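Local coordinates for protein lipoxygenase (Cyanothece sp., PDB 5EK8) that probably uses a non-heme iron centre to insert molecular oxygen into polyunsaturated fatty acids, acting as a 9R-lipoxygenase, at residues E430-A433 with T434-W437. Sequence-based numbering, arbitrary orientation.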
loop_
_atom_site.group_PDB
_atom_site.type_symbol
_atom_site.label_atom_id
_atom_site.label_comp_id
_atom_site.label_asym_id
_atom_site.label_seq_id
_atom_site.Cartn_x
_atom_site.Cartn_y
_atom_site.Cartn_z
ATOM N N GLU A 430 0.742 -8.880 -13.742
ATOM C CA GLU A 430 0.584 -8.198 -15.026
ATOM C C GLU A 430 0.788 -6.692 -14.899
ATOM O O GLU A 430 1.673 -6.130 -15.551
ATOM C CB GLU A 430 -0.792 -8.474 -15.636
ATOM C CG GLU A 430 -0.844 -9.705 -16.524
ATOM C CD GLU A 430 -2.257 -10.055 -16.959
ATOM O OE1 GLU A 430 -3.167 -9.226 -16.752
ATOM O OE2 GLU A 430 -2.460 -11.162 -17.505
ATOM N N VAL A 431 -0.009 -6.025 -14.065
ATOM C CA VAL A 431 0.103 -4.563 -14.047
ATOM C C VAL A 431 1.361 -4.051 -13.324
ATOM O O VAL A 431 1.922 -3.025 -13.716
ATOM C CB VAL A 431 -1.138 -3.901 -13.426
ATOM C CG1 VAL A 431 -2.321 -4.057 -14.361
ATOM C CG2 VAL A 431 -1.442 -4.483 -12.052
ATOM N N VAL A 432 1.821 -4.760 -12.293
ATOM C CA VAL A 432 2.977 -4.281 -11.531
ATOM C C VAL A 432 4.244 -4.431 -12.379
ATOM O O VAL A 432 5.209 -3.683 -12.213
ATOM C CB VAL A 432 3.128 -5.021 -10.170
ATOM C CG1 VAL A 432 4.432 -4.644 -9.477
ATOM C CG2 VAL A 432 1.949 -4.695 -9.253
ATOM N N ALA A 433 4.224 -5.367 -13.325
ATOM C CA ALA A 433 5.354 -5.521 -14.238
ATOM C C ALA A 433 5.514 -4.335 -15.199
ATOM O O ALA A 433 6.446 -4.314 -16.001
ATOM C CB ALA A 433 5.220 -6.812 -15.026
ATOM N N THR A 434 4.623 -3.348 -15.112
ATOM C CA THR A 434 4.673 -2.192 -16.007
ATOM C C THR A 434 4.759 -0.846 -15.283
ATOM O O THR A 434 4.895 0.197 -15.925
ATOM C CB THR A 434 3.438 -2.141 -16.926
ATOM O OG1 THR A 434 2.311 -1.654 -16.184
ATOM C CG2 THR A 434 3.121 -3.516 -17.481
ATOM N N TYR A 435 4.673 -0.862 -13.955
ATOM C CA TYR A 435 4.622 0.383 -13.187
ATOM C C TYR A 435 6.001 0.967 -12.932
ATOM O O TYR A 435 6.830 0.348 -12.268
ATOM C CB TYR A 435 3.905 0.164 -11.851
ATOM C CG TYR A 435 2.416 -0.077 -11.972
ATOM C CD1 TYR A 435 1.689 0.464 -13.023
ATOM C CD2 TYR A 435 1.737 -0.846 -11.029
ATOM C CE1 TYR A 435 0.322 0.245 -13.134
ATOM C CE2 TYR A 435 0.364 -1.069 -11.130
ATOM C CZ TYR A 435 -0.332 -0.522 -12.188
ATOM O OH TYR A 435 -1.684 -0.736 -12.312
ATOM N N ASP A 436 6.243 2.162 -13.462
ATOM C CA ASP A 436 7.498 2.870 -13.223
ATOM C C ASP A 436 7.224 4.329 -12.838
ATOM O O ASP A 436 6.122 4.836 -13.041
ATOM C CB ASP A 436 8.402 2.790 -14.461
ATOM C CG ASP A 436 9.742 3.475 -14.255
ATOM O OD1 ASP A 436 10.499 3.042 -13.361
ATOM O OD2 ASP A 436 10.030 4.451 -14.981
ATOM N N TRP A 437 8.232 4.998 -12.285
ATOM C CA TRP A 437 8.093 6.370 -11.810
ATOM C C TRP A 437 8.324 7.431 -12.886
ATOM O O TRP A 437 7.838 8.555 -12.760
ATOM C CB TRP A 437 9.063 6.618 -10.654
ATOM C CG TRP A 437 10.477 6.244 -10.987
ATOM C CD1 TRP A 437 11.083 5.046 -10.748
ATOM C CD2 TRP A 437 11.463 7.070 -11.626
ATOM N NE1 TRP A 437 12.382 5.076 -11.191
ATOM C CE2 TRP A 437 12.639 6.307 -11.736
ATOM C CE3 TRP A 437 11.463 8.380 -12.111
ATOM C CZ2 TRP A 437 13.806 6.808 -12.317
ATOM C CZ3 TRP A 437 12.620 8.874 -12.692
ATOM C CH2 TRP A 437 13.776 8.090 -12.787
HETATM O O HOH W 1 6.667 -2.180 -10.337
#
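Tyr435 folds back over the last turn of helix 421-432 and lays one face of its ring on the carbonyl of Val431, whose O sits 3.3 Å above the ring plane, over its centre. CG stands anti to the carbonyl carbon of Tyr435 (chi1 -70°), which carries the ring back beside Val431, the two side chains pointing the same way. The phenol end thus runs along the valine: Val431 CB lies 3.7 Å from Tyr435 CZ, with CG2 near the hydroxyl end of the ring. Farther back, Val432 CG2 adds a looser apolar contact with Tyr435 CD2 at 4.2 Å.

Two donors of Thr434 grip the same Val431 O. Thr434 OG1 donates to Val431 O at 2.8 Å, tilted only 20° from the carbonyl plane; OG1 is placed there by a chi1 of 77°, which leaves the methyl CG2 to pack on Glu430 O. The amide N of Thr434 also donates to Val431 O, at 3.1 Å, but from well above the carbonyl plane.

Val432 to Tyr435 forms a type I beta turn, closed by a weak bond from Tyr435 N to Val432 O (3.4 Å); a water that donates to both Val432 O and Tyr435 O bridges the turn. Tyr435 also touches Ile357, Lys362 and Gln366 of helix 337-377, the helix that supplies iron ligands His359 and His364. With an alanine here, the Val431 carbonyl would probably lose its aromatic cover, and a gap is likely to open between the helix end and helix 337-377. Hydroxyl and amide thus satisfy a carbonyl oxygen left over where the helix stops, while the ring covers it, an arrangement that probably sets the direction in which the chain departs.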